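Local coordinates for protein endoglucanase EG-II (Hypocrea jecorina, PDB 3QR3) that probably hydrolyses internal beta-1,4-glucosidic bonds of cellulose, as an endoglucanase of glycosyl hydrolase family 5 with a TIM-barrel catalytic domain, at residues A168-G173 with V204-G209; P31-T36 with Y41-G46; N72-N77 with A108-G113; T247-R250 with Q255-L258. One frame throughout, in Å; residues are numbered along the deposited sequence. Where two conformers were deposited one is given.

Contact 1 of 4, residues A168-G173 with V204-G209; sequences AIRNAG and VTNPDG
The aliphatic half of Arg-170 lies across the ring of Pro-207 at about a right angle. Both belong to the outer layer of a TIM barrel. Helix 155-171 ends at Asn-171. The 204-209 loop leads from helix 197-201 towards strand 214-219. The touch on the proline comes from the first two methylenes of the arginine. Arg-170 CG is 3.6 Å from Pro-207 CD, and Arg-170 CB is 3.8 Å from Pro-207 CG. Beside them, Asn-171 OD1 comes to 3.9 Å from Pro-207 CG. Asn-171 and Pro-207 slide past each other in opposite directions.

Arg-170 then bends at chi2 (-54°), and this carries the guanidinium past the proline to the amide of Asn-206. The amide end of Asn-206 sits at the guanidinium edge, near its plane. The two flat groups are turned 49° apart. The far end of the arginine is held by the chain itself. Its NH1 is hydrogen-bonded to the carbonyl oxygens of Ala-174 and Gln-177, just past the helix. The arginine thus reaches from the last turn of the helix to the chain entering strand 179-182, while its flank carries the proline. Ile-179 and Leu-214 also pack on this side chain.

Each backbone is turned tightly. The helix closes in a Schellman motif at Gly-173, whose N bonds to Arg-170 O at 3.0 Å. On the other side Pro-207 sits in a type I turn from Asn-206 to Gly-209, closed by Gly-209 N on Asn-206 O at 2.8 Å.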
loop_
_atom_site.group_PDB
_atom_site.type_symbol
_atom_site.label_atom_id
_atom_site.label_comp_id
_atom_site.label_asym_id
_atom_site.label_seq_id
_atom_site.Cartn_x
_atom_site.Cartn_y
_atom_site.Cartn_z
ATOM N N ALA A 168 -11.421 -3.314 -15.706
ATOM C CA ALA A 168 -12.141 -2.054 -15.538
ATOM C C ALA A 168 -11.192 -0.862 -15.563
ATOM O O ALA A 168 -11.498 0.180 -16.149
ATOM C CB ALA A 168 -12.954 -2.062 -14.258
ATOM N N ILE A 169 -10.040 -1.015 -14.924
ATOM C CA ILE A 169 -9.100 0.089 -14.816
ATOM C C ILE A 169 -8.559 0.446 -16.203
ATOM O O ILE A 169 -8.484 1.614 -16.564
ATOM C CB ILE A 169 -7.937 -0.272 -13.875
ATOM C CG1 ILE A 169 -8.449 -0.403 -12.436
ATOM C CG2 ILE A 169 -6.816 0.750 -13.986
ATOM C CD1 ILE A 169 -7.392 -0.833 -11.447
ATOM N N ARG A 170 -8.195 -0.572 -16.974
ATOM C CA ARG A 170 -7.653 -0.367 -18.313
ATOM C C ARG A 170 -8.705 0.200 -19.275
ATOM O O ARG A 170 -8.418 1.118 -20.048
ATOM C CB ARG A 170 -7.074 -1.676 -18.868
ATOM C CG ARG A 170 -5.868 -2.233 -18.100
ATOM C CD ARG A 170 -4.737 -1.210 -17.948
ATOM N NE ARG A 170 -3.528 -1.824 -17.393
ATOM C CZ ARG A 170 -2.571 -1.173 -16.735
ATOM N NH1 ARG A 170 -2.663 0.132 -16.511
ATOM N NH2 ARG A 170 -1.523 -1.835 -16.280
ATOM N N ASN A 171 -9.914 -0.361 -19.229
ATOM C CA ASN A 171 -11.016 0.103 -20.067
ATOM C C ASN A 171 -11.444 1.537 -19.766
ATOM O O ASN A 171 -12.036 2.197 -20.617
ATOM C CB ASN A 171 -12.230 -0.827 -19.937
ATOM C CG ASN A 171 -12.035 -2.161 -20.657
ATOM O OD1 ASN A 171 -11.063 -2.363 -21.379
ATOM N ND2 ASN A 171 -12.966 -3.075 -20.451
ATOM N N ALA A 172 -11.149 2.016 -18.560
ATOM C CA ALA A 172 -11.483 3.391 -18.189
ATOM C C ALA A 172 -10.447 4.384 -18.708
ATOM O O ALA A 172 -10.591 5.592 -18.527
ATOM C CB ALA A 172 -11.613 3.514 -16.687
ATOM N N GLY A 173 -9.393 3.874 -19.335
ATOM C CA GLY A 173 -8.372 4.741 -19.905
ATOM C C GLY A 173 -7.070 4.799 -19.124
ATOM O O GLY A 173 -6.108 5.428 -19.567
ATOM N N VAL A 204 -3.817 -13.227 -14.363
ATOM C CA VAL A 204 -4.469 -11.943 -14.602
ATOM C C VAL A 204 -3.713 -11.191 -15.689
ATOM O O VAL A 204 -2.500 -11.137 -15.664
ATOM C CB VAL A 204 -4.532 -11.100 -13.296
ATOM C CG1 VAL A 204 -5.069 -9.697 -13.568
ATOM C CG2 VAL A 204 -5.387 -11.803 -12.260
ATOM N N THR A 205 -4.431 -10.628 -16.657
ATOM C CA THR A 205 -3.785 -9.915 -17.742
ATOM C C THR A 205 -4.498 -8.621 -18.076
ATOM O O THR A 205 -5.659 -8.452 -17.746
ATOM C CB THR A 205 -3.779 -10.751 -19.059
ATOM O OG1 THR A 205 -5.131 -10.993 -19.486
ATOM C CG2 THR A 205 -3.031 -12.074 -18.879
ATOM N N ASN A 206 -3.794 -7.730 -18.762
ATOM C CA ASN A 206 -4.402 -6.577 -19.411
ATOM C C ASN A 206 -5.271 -7.066 -20.568
ATOM O O ASN A 206 -5.105 -8.192 -21.029
ATOM C CB ASN A 206 -3.311 -5.659 -19.969
ATOM C CG ASN A 206 -2.355 -5.159 -18.895
ATOM O OD1 ASN A 206 -1.146 -5.397 -18.957
ATOM N ND2 ASN A 206 -2.894 -4.464 -17.912
ATOM N N PRO A 207 -6.185 -6.215 -21.051
ATOM C CA PRO A 207 -7.035 -6.565 -22.197
ATOM C C PRO A 207 -6.253 -7.116 -23.386
ATOM O O PRO A 207 -6.760 -8.010 -24.072
ATOM C CB PRO A 207 -7.675 -5.228 -22.564
ATOM C CG PRO A 207 -7.794 -4.514 -21.223
ATOM C CD PRO A 207 -6.569 -4.924 -20.446
ATOM N N ASP A 208 -5.050 -6.603 -23.631
ATOM C CA ASP A 208 -4.255 -7.060 -24.773
ATOM C C ASP A 208 -3.568 -8.405 -24.528
ATOM O O ASP A 208 -2.800 -8.869 -25.361
ATOM C CB ASP A 208 -3.229 -5.992 -25.206
ATOM C CG ASP A 208 -2.101 -5.793 -24.188
ATOM O OD1 ASP A 208 -2.075 -6.495 -23.154
ATOM O OD2 ASP A 208 -1.228 -4.928 -24.430
ATOM N N GLY A 209 -3.842 -9.023 -23.384
ATOM C CA GLY A 209 -3.248 -10.308 -23.053
ATOM C C GLY A 209 -1.891 -10.266 -22.357
ATOM O O GLY A 209 -1.384 -11.304 -21.920
#

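Contact 2 of 4, residues P31-T36 with Y41-G46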
loop_
_atom_site.group_PDB
_atom_site.type_symbol
_atom_site.label_atom_id
_atom_site.label_comp_id
_atom_site.label_asym_id
_atom_site.label_seq_id
_atom_site.Cartn_x
_atom_site.Cartn_y
_atom_site.Cartn_z
ATOM N N PRO A 31 -4.368 12.740 7.085
ATOM C CA PRO A 31 -3.122 13.503 7.222
ATOM C C PRO A 31 -3.064 14.698 6.257
ATOM O O PRO A 31 -2.104 14.845 5.501
ATOM C CB PRO A 31 -2.043 12.470 6.855
ATOM C CG PRO A 31 -2.725 11.545 5.883
ATOM C CD PRO A 31 -4.209 11.551 6.224
ATOM N N LEU A 32 -4.106 15.520 6.279
ATOM C CA LEU A 32 -4.111 16.796 5.574
ATOM C C LEU A 32 -4.252 17.878 6.637
ATOM O O LEU A 32 -5.256 17.917 7.365
ATOM C CB LEU A 32 -5.280 16.886 4.600
ATOM C CG LEU A 32 -5.163 16.068 3.324
ATOM C CD1 LEU A 32 -6.493 16.048 2.590
ATOM C CD2 LEU A 32 -4.052 16.631 2.429
ATOM N N LYS A 33 -3.250 18.741 6.727
ATOM C CA LYS A 33 -3.161 19.691 7.833
ATOM C C LYS A 33 -4.450 20.484 8.038
ATOM O O LYS A 33 -4.927 20.612 9.166
ATOM C CB LYS A 33 -1.973 20.633 7.651
ATOM C CG LYS A 33 -1.685 21.485 8.882
ATOM C CD LYS A 33 -0.376 22.240 8.744
ATOM C CE LYS A 33 -0.078 23.073 9.990
ATOM N NZ LYS A 33 1.217 23.803 9.842
ATOM N N ASN A 34 -5.014 21.009 6.953
ATOM C CA ASN A 34 -6.210 21.840 7.064
ATOM C C ASN A 34 -7.468 21.112 6.601
ATOM O O ASN A 34 -8.321 21.696 5.935
ATOM C CB ASN A 34 -6.044 23.162 6.301
ATOM C CG ASN A 34 -6.952 24.271 6.843
ATOM O OD1 ASN A 34 -7.189 24.360 8.045
ATOM N ND2 ASN A 34 -7.461 25.120 5.951
ATOM N N PHE A 35 -7.580 19.841 6.970
ATOM C CA PHE A 35 -8.732 19.006 6.602
ATOM C C PHE A 35 -10.086 19.570 7.066
ATOM O O PHE A 35 -11.104 19.376 6.397
ATOM C CB PHE A 35 -8.563 17.594 7.172
ATOM C CG PHE A 35 -9.675 16.644 6.795
ATOM C CD1 PHE A 35 -9.715 16.070 5.540
ATOM C CD2 PHE A 35 -10.675 16.323 7.708
ATOM C CE1 PHE A 35 -10.732 15.194 5.189
ATOM C CE2 PHE A 35 -11.697 15.449 7.369
ATOM C CZ PHE A 35 -11.722 14.883 6.106
ATOM N N THR A 36 -10.104 20.245 8.215
ATOM C CA THR A 36 -11.356 20.776 8.745
ATOM C C THR A 36 -11.380 22.291 8.914
ATOM O O THR A 36 -12.422 22.853 9.252
ATOM C CB THR A 36 -11.681 20.193 10.120
ATOM O OG1 THR A 36 -10.728 20.679 11.068
ATOM C CG2 THR A 36 -11.651 18.669 10.095
ATOM N N TYR A 41 -4.698 19.179 11.778
ATOM C CA TYR A 41 -4.646 17.749 11.511
ATOM C C TYR A 41 -3.198 17.425 11.127
ATOM O O TYR A 41 -2.416 18.332 10.849
ATOM C CB TYR A 41 -5.638 17.342 10.407
ATOM C CG TYR A 41 -7.042 17.008 10.903
ATOM C CD1 TYR A 41 -7.687 17.806 11.849
ATOM C CD2 TYR A 41 -7.723 15.902 10.414
ATOM C CE1 TYR A 41 -8.975 17.498 12.294
ATOM C CE2 TYR A 41 -9.010 15.587 10.851
ATOM C CZ TYR A 41 -9.627 16.391 11.792
ATOM O OH TYR A 41 -10.898 16.077 12.219
ATOM N N PRO A 42 -2.826 16.134 11.128
ATOM C CA PRO A 42 -1.444 15.763 10.793
ATOM C C PRO A 42 -1.051 16.246 9.395
ATOM O O PRO A 42 -1.894 16.270 8.494
ATOM C CB PRO A 42 -1.474 14.235 10.870
ATOM C CG PRO A 42 -2.553 13.965 11.891
ATOM C CD PRO A 42 -3.614 14.966 11.551
ATOM N N ASP A 43 0.213 16.638 9.239
ATOM C CA ASP A 43 0.685 17.303 8.033
ATOM C C ASP A 43 1.330 16.301 7.069
ATOM O O ASP A 43 2.547 16.272 6.899
ATOM C CB ASP A 43 1.678 18.409 8.409
ATOM C CG ASP A 43 2.089 19.264 7.223
ATOM O OD1 ASP A 43 1.526 19.092 6.132
ATOM O OD2 ASP A 43 2.985 20.119 7.383
ATOM N N GLY A 44 0.499 15.477 6.446
ATOM C CA GLY A 44 0.987 14.435 5.556
ATOM C C GLY A 44 1.769 14.967 4.373
ATOM O O GLY A 44 2.750 14.368 3.943
ATOM N N ILE A 45 1.339 16.097 3.836
ATOM C CA ILE A 45 1.989 16.653 2.665
ATOM C C ILE A 45 3.357 17.210 3.029
ATOM O O ILE A 45 4.321 17.019 2.297
ATOM C CB ILE A 45 1.121 17.721 1.990
ATOM C CG1 ILE A 45 -0.149 17.060 1.438
ATOM C CG2 ILE A 45 1.907 18.405 0.885
ATOM C CD1 ILE A 45 -1.007 17.957 0.579
ATOM N N GLY A 46 3.435 17.888 4.172
ATOM C CA GLY A 46 4.706 18.340 4.702
ATOM C C GLY A 46 5.636 17.177 5.004
ATOM O O GLY A 46 6.842 17.275 4.789
HETATM O O HOH W 1 -0.806 18.327 5.036
#
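Tyr-41 lies against the type I turn from Leu-32 to Phe-35 and the Thr-36 that follows it, its ring slid beside that of Phe-35. Phe-35 CG is anti to the backbone N (chi1 -178°), which brings the two rings together. The ring planes are 28° apart and the centroids 5.5 Å apart, so overlap is slight. Phe-35 CD2 meets Tyr-41 CE2 at 3.6 Å. The methyl of Thr-36 fills the hollow near the phenol end, with its CG2 3.4 Å from Tyr-41 OH. Further along, Leu-32 CD2 touches Ile-45 CD1 at 3.8 Å. Gly-44 packs closely against Pro-31, where a side chain would run into Pro-31 O.

Two backbone bonds set the pairing. Tyr-41 N reaches Lys-33 O at 3.0 Å, in the carbonyl plane and on a lone pair. Gly-44 N meets Pro-31 O at 2.8 Å from above the carbonyl plane. With an alanine in place of Tyr-41, Phe-35 and the Thr-36 methyl would probably lose the ring they lie against, and a gap would open beside the turn.

Asp-43 is the N-cap of helix 44-55, and its OD1 accepts from Gly-46 N at 3.0 Å. The same oxygen accepts from a water that in turn accepts from Lys-33 N. The carboxylate therefore serves both the helix start and the preceding loop.

Contact 3 of 4, residues N72-N77 with A108-G113; sequences NNLGGN and ARWNGG
Asn-72 OD1 accepts from a water at 2.6 Å, and the same water accepts from Asn-111 ND2 at 3.3 Å. This bridge spans the two segments beside a more extensive apolar contact. Each asparagine is also held by its other amide atom. Asn-72 ND2 bonds to Thr-25 OG1, and Asn-111 OD1 to Gln-67 NE2. These second bonds help to set the rotation of both amides.

Next to the bridge, Leu-74 lies over one face of the Trp-110 indole. Its CD1 methyl stands above the six-membered ring, 3.8 Å from the centroid and 12° off the normal, a CH-pi contact. Leu-74 CB adds a second touch, 3.6 Å from Trp-110 CZ2. The methyl gets there because Leu-74 CG is anti to the backbone N (chi1 179°), while the indole extends from its own strand in the same sense (chi1 169°). The two side chains run past each other in opposite directions. At the ring edge, Asn-72 O comes to 3.8 Å from Trp-110 CZ2. Trp-66 meets the indole edge-to-face. Replacing Trp-110 by an alanine would probably leave Leu-74 CD1 and CB without the ring they rest on and open a gap between the two loops.

Trp-110 and Gly-113 pair by two backbone bonds, Trp-110 N to Gly-113 O at 2.8 Å and Gly-113 N to Trp-110 O at 3.0 Å. Asn-111 and Gly-112 form the type I' turn between them. It is a two-residue beta-hairpin, placed in the loop that follows barrel strand 99-104. In TIM barrels such loops after strands frame the catalytic end.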
loop_
_atom_site.group_PDB
_atom_site.type_symbol
_atom_site.label_atom_id
_atom_site.label_comp_id
_atom_site.label_asym_id
_atom_site.label_seq_id
_atom_site.Cartn_x
_atom_site.Cartn_y
_atom_site.Cartn_z
ATOM N N ASN A 72 -20.249 5.551 2.260
ATOM C CA ASN A 72 -21.131 4.448 2.664
ATOM C C ASN A 72 -22.184 4.005 1.648
ATOM O O ASN A 72 -23.036 3.177 1.969
ATOM C CB ASN A 72 -21.785 4.758 4.011
ATOM C CG ASN A 72 -20.756 4.959 5.112
ATOM O OD1 ASN A 72 -20.001 4.040 5.450
ATOM N ND2 ASN A 72 -20.714 6.162 5.671
ATOM N N ASN A 73 -22.122 4.543 0.429
ATOM C CA ASN A 73 -23.025 4.132 -0.643
ATOM C C ASN A 73 -22.404 3.039 -1.498
ATOM O O ASN A 73 -21.744 3.329 -2.495
ATOM C CB ASN A 73 -23.387 5.330 -1.525
ATOM C CG ASN A 73 -24.119 6.418 -0.760
ATOM O OD1 ASN A 73 -23.897 7.604 -0.985
ATOM N ND2 ASN A 73 -24.993 6.018 0.148
ATOM N N LEU A 74 -22.610 1.794 -1.099
ATOM C CA LEU A 74 -22.009 0.681 -1.801
ATOM C C LEU A 74 -22.431 0.694 -3.267
ATOM O O LEU A 74 -23.618 0.737 -3.578
ATOM C CB LEU A 74 -22.404 -0.639 -1.138
ATOM C CG LEU A 74 -21.835 -1.875 -1.829
ATOM C CD1 LEU A 74 -20.309 -1.797 -1.869
ATOM C CD2 LEU A 74 -22.302 -3.148 -1.128
ATOM N N GLY A 75 -21.452 0.671 -4.165
ATOM C CA GLY A 75 -21.724 0.640 -5.591
ATOM C C GLY A 75 -22.104 2.002 -6.147
ATOM O O GLY A 75 -22.401 2.129 -7.331
ATOM N N GLY A 76 -22.088 3.026 -5.301
ATOM C CA GLY A 76 -22.487 4.361 -5.728
ATOM C C GLY A 76 -21.380 5.195 -6.347
ATOM O O GLY A 76 -20.255 4.728 -6.524
ATOM N N ASN A 77 -21.705 6.435 -6.699
ATOM C CA ASN A 77 -20.714 7.355 -7.229
ATOM C C ASN A 77 -19.769 7.770 -6.110
ATOM O O ASN A 77 -20.163 7.809 -4.946
ATOM C CB ASN A 77 -21.395 8.586 -7.841
ATOM C CG ASN A 77 -22.239 8.242 -9.068
ATOM O OD1 ASN A 77 -21.981 7.255 -9.760
ATOM N ND2 ASN A 77 -23.253 9.059 -9.338
ATOM N N ALA A 108 -10.512 -7.089 1.515
ATOM C CA ALA A 108 -11.359 -7.799 0.548
ATOM C C ALA A 108 -12.803 -7.881 1.021
ATOM O O ALA A 108 -13.561 -8.744 0.588
ATOM C CB ALA A 108 -10.807 -9.202 0.241
ATOM N N ARG A 109 -13.182 -6.958 1.893
ATOM C CA ARG A 109 -14.468 -7.030 2.554
ATOM C C ARG A 109 -15.172 -5.680 2.620
ATOM O O ARG A 109 -14.548 -4.625 2.519
ATOM C CB ARG A 109 -14.291 -7.580 3.973
ATOM C CG ARG A 109 -14.064 -9.088 4.042
ATOM C CD ARG A 109 -13.646 -9.492 5.461
ATOM N NE ARG A 109 -13.517 -10.942 5.620
ATOM C CZ ARG A 109 -12.507 -11.658 5.145
ATOM N NH1 ARG A 109 -11.531 -11.064 4.461
ATOM N NH2 ARG A 109 -12.466 -12.965 5.354
ATOM N N TRP A 110 -16.487 -5.729 2.783
ATOM C CA TRP A 110 -17.261 -4.546 3.111
ATOM C C TRP A 110 -18.163 -4.922 4.280
ATOM O O TRP A 110 -19.054 -5.761 4.133
ATOM C CB TRP A 110 -18.058 -4.098 1.885
ATOM C CG TRP A 110 -19.123 -3.040 2.102
ATOM C CD1 TRP A 110 -20.377 -3.223 2.631
ATOM C CD2 TRP A 110 -19.050 -1.657 1.723
ATOM N NE1 TRP A 110 -21.076 -2.033 2.623
ATOM C CE2 TRP A 110 -20.283 -1.058 2.071
ATOM C CE3 TRP A 110 -18.057 -0.864 1.127
ATOM C CZ2 TRP A 110 -20.547 0.297 1.851
ATOM C CZ3 TRP A 110 -18.321 0.485 0.909
ATOM C CH2 TRP A 110 -19.557 1.053 1.280
ATOM N N ASN A 111 -17.900 -4.335 5.449
ATOM C CA ASN A 111 -18.693 -4.618 6.649
ATOM C C ASN A 111 -18.884 -6.115 6.911
ATOM O O ASN A 111 -19.991 -6.576 7.183
ATOM C CB ASN A 111 -20.054 -3.903 6.594
ATOM C CG ASN A 111 -19.907 -2.393 6.482
ATOM O OD1 ASN A 111 -18.851 -1.849 6.784
ATOM N ND2 ASN A 111 -20.955 -1.717 6.032
ATOM N N GLY A 112 -17.800 -6.873 6.836
ATOM C CA GLY A 112 -17.854 -8.287 7.153
ATOM C C GLY A 112 -18.150 -9.204 5.975
ATOM O O GLY A 112 -17.985 -10.417 6.086
ATOM N N GLY A 113 -18.593 -8.640 4.854
ATOM C CA GLY A 113 -18.915 -9.445 3.679
ATOM C C GLY A 113 -17.771 -9.470 2.673
ATOM O O GLY A 113 -17.200 -8.431 2.350
HETATM O O HOH W 2 -20.861 1.563 5.690
#

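Contact 4 of 4, residues T247-R250 with Q255-L258; sequences TWLR and QAIL. With SO4 (sulfate ion), chain K.
Leu-249 makes the apolar contact, pointing from helix 238-251 toward Ala-256. Its two methyls split the work. Leu-249 CD1 rests on the methyl of Ala-256, 3.7 Å from Ala-256 CB. Leu-249 CD2 lies over the backbone before it, 4.0 Å from Gln-255 C. With CG beside the backbone N (chi1 -72°), the two methyls lie side by side along one side of the chain at Gln-255 and Ala-256. Phe-216, Val-286 and Tyr-287 pack round the same leucine, so its tip is sunk between helix and barrel sheet.

The polar contacts lie elsewhere. Trp-248, the preceding residue on the helix, turns its indole N-H to a sulfate. Trp-248 NE1 gives a nearly straight bond to the sulfate O4, at 3.0 Å and 163°. The anion stands at the indole edge, with its sulfur in the ring plane, and the sulfate O1 is 3.6 Å from Trp-248 CZ2. The Trp-248 ring also meets that of Phe-216. Gln-255 turns its CB away from the helix, and its NE2 bonds to Asp-285 O.

Backbone bonds join the strand to its neighbours. Gln-255 and Ile-257 pair with strand 214-219, and Ala-256 with Val-286 and Leu-288. Helix 238-251 is the crossover of the beta-alpha-beta unit from strand 214-219 to strand 256-261, the repeating step of a TIM barrel.

No hydrogen bond passes directly between the two segments. Helix and strand meet through apolar contact of the leucine methyls with the Ala-256 methyl and the backbone. The sulfate, probably from the crystallisation liquor, is held by the indole N-H outside that joint.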
loop_
_atom_site.group_PDB
_atom_site.type_symbol
_atom_site.label_atom_id
_atom_site.label_comp_id
_atom_site.label_asym_id
_atom_site.label_seq_id
_atom_site.Cartn_x
_atom_site.Cartn_y
_atom_site.Cartn_z
ATOM N N THR A 247 13.443 -15.926 -6.404
ATOM C CA THR A 247 13.675 -17.017 -7.343
ATOM C C THR A 247 12.461 -17.230 -8.229
ATOM O O THR A 247 12.581 -17.301 -9.456
ATOM C CB THR A 247 13.974 -18.326 -6.595
ATOM O OG1 THR A 247 15.151 -18.147 -5.795
ATOM C CG2 THR A 247 14.192 -19.488 -7.585
ATOM N N TRP A 248 11.293 -17.330 -7.595
ATOM C CA TRP A 248 10.039 -17.517 -8.315
ATOM C C TRP A 248 9.770 -16.363 -9.290
ATOM O O TRP A 248 9.459 -16.579 -10.463
ATOM C CB TRP A 248 8.867 -17.672 -7.338
ATOM C CG TRP A 248 7.581 -17.948 -8.048
ATOM C CD1 TRP A 248 7.114 -19.164 -8.449
ATOM C CD2 TRP A 248 6.612 -16.983 -8.476
ATOM N NE1 TRP A 248 5.910 -19.020 -9.093
ATOM C CE2 TRP A 248 5.580 -17.690 -9.124
ATOM C CE3 TRP A 248 6.514 -15.592 -8.369
ATOM C CZ2 TRP A 248 4.461 -17.055 -9.663
ATOM C CZ3 TRP A 248 5.402 -14.961 -8.908
ATOM C CH2 TRP A 248 4.389 -15.695 -9.544
ATOM N N LEU A 249 9.901 -15.139 -8.797
ATOM C CA LEU A 249 9.700 -13.965 -9.630
ATOM C C LEU A 249 10.630 -13.964 -10.830
ATOM O O LEU A 249 10.232 -13.622 -11.946
ATOM C CB LEU A 249 9.941 -12.696 -8.811
ATOM C CG LEU A 249 8.871 -12.354 -7.764
ATOM C CD1 LEU A 249 9.338 -11.203 -6.886
ATOM C CD2 LEU A 249 7.544 -12.020 -8.439
ATOM N N ARG A 250 11.886 -14.325 -10.591
ATOM C CA ARG A 250 12.907 -14.182 -11.616
ATOM C C ARG A 250 12.700 -15.225 -12.707
ATOM O O ARG A 250 12.812 -14.925 -13.897
ATOM C CB ARG A 250 14.307 -14.293 -10.997
ATOM C CG ARG A 250 15.433 -13.897 -11.933
ATOM C CD ARG A 250 16.786 -13.836 -11.211
ATOM N NE ARG A 250 16.845 -12.698 -10.299
ATOM C CZ ARG A 250 16.976 -12.794 -8.979
ATOM N NH1 ARG A 250 17.091 -13.988 -8.410
ATOM N NH2 ARG A 250 17.006 -11.690 -8.228
ATOM N N GLN A 255 7.515 -9.178 -11.359
ATOM C CA GLN A 255 8.039 -8.292 -10.319
ATOM C C GLN A 255 7.036 -8.137 -9.191
ATOM O O GLN A 255 5.833 -8.334 -9.398
ATOM C CB GLN A 255 8.342 -6.914 -10.911
ATOM C CG GLN A 255 9.585 -6.895 -11.783
ATOM C CD GLN A 255 9.779 -5.567 -12.467
ATOM O OE1 GLN A 255 8.838 -4.983 -12.999
ATOM N NE2 GLN A 255 11.005 -5.085 -12.465
ATOM N N ALA A 256 7.539 -7.784 -8.008
ATOM C CA ALA A 256 6.704 -7.562 -6.830
ATOM C C ALA A 256 7.130 -6.282 -6.125
ATOM O O ALA A 256 8.264 -5.823 -6.275
ATOM C CB ALA A 256 6.821 -8.732 -5.873
ATOM N N ILE A 257 6.212 -5.710 -5.361
ATOM C CA ILE A 257 6.521 -4.579 -4.506
ATOM C C ILE A 257 6.057 -4.914 -3.096
ATOM O O ILE A 257 5.005 -5.522 -2.912
ATOM C CB ILE A 257 5.822 -3.290 -4.984
ATOM C CG1 ILE A 257 6.183 -2.123 -4.061
ATOM C CG2 ILE A 257 4.305 -3.493 -5.053
ATOM C CD1 ILE A 257 6.060 -0.762 -4.711
ATOM N N LEU A 258 6.864 -4.542 -2.110
ATOM C CA LEU A 258 6.533 -4.730 -0.706
ATOM C C LEU A 258 5.886 -3.435 -0.216
ATOM O O LEU A 258 6.589 -2.462 0.078
ATOM C CB LEU A 258 7.819 -5.001 0.083
ATOM C CG LEU A 258 7.769 -5.187 1.598
ATOM C CD1 LEU A 258 6.919 -6.386 1.977
ATOM C CD2 LEU A 258 9.182 -5.338 2.150
HETATM S S SO4 K . 2.988 -20.403 -11.391
HETATM O O1 SO4 K . 2.090 -19.688 -10.502
HETATM O O2 SO4 K . 2.297 -21.568 -11.933
HETATM O O3 SO4 K . 3.380 -19.507 -12.484
HETATM O O4 SO4 K . 4.154 -20.839 -10.623
#

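Overall arrangement
From the N terminus the contacts follow one another in series, and none nests in or crosses another. Contact 2 comes first, closing a short loop between strand 5-11 and helix 44-55. Contact 3 closes a longer one round helix 80-95 and strand 99-104, joining two loops that follow barrel strands. Contact 1 encloses strand 179-182 and helix 197-201, and ties the end of helix 155-171 to the approach to strand 214-219. Contact 4 closes the turn from helix 238-251 into strand 256-261. Contacts 2 and 4 lie on opposite sides of the chain's centre, their own centres about 34 Å apart. Contacts 1 and 4 approach to about 10 Å between nearest atoms.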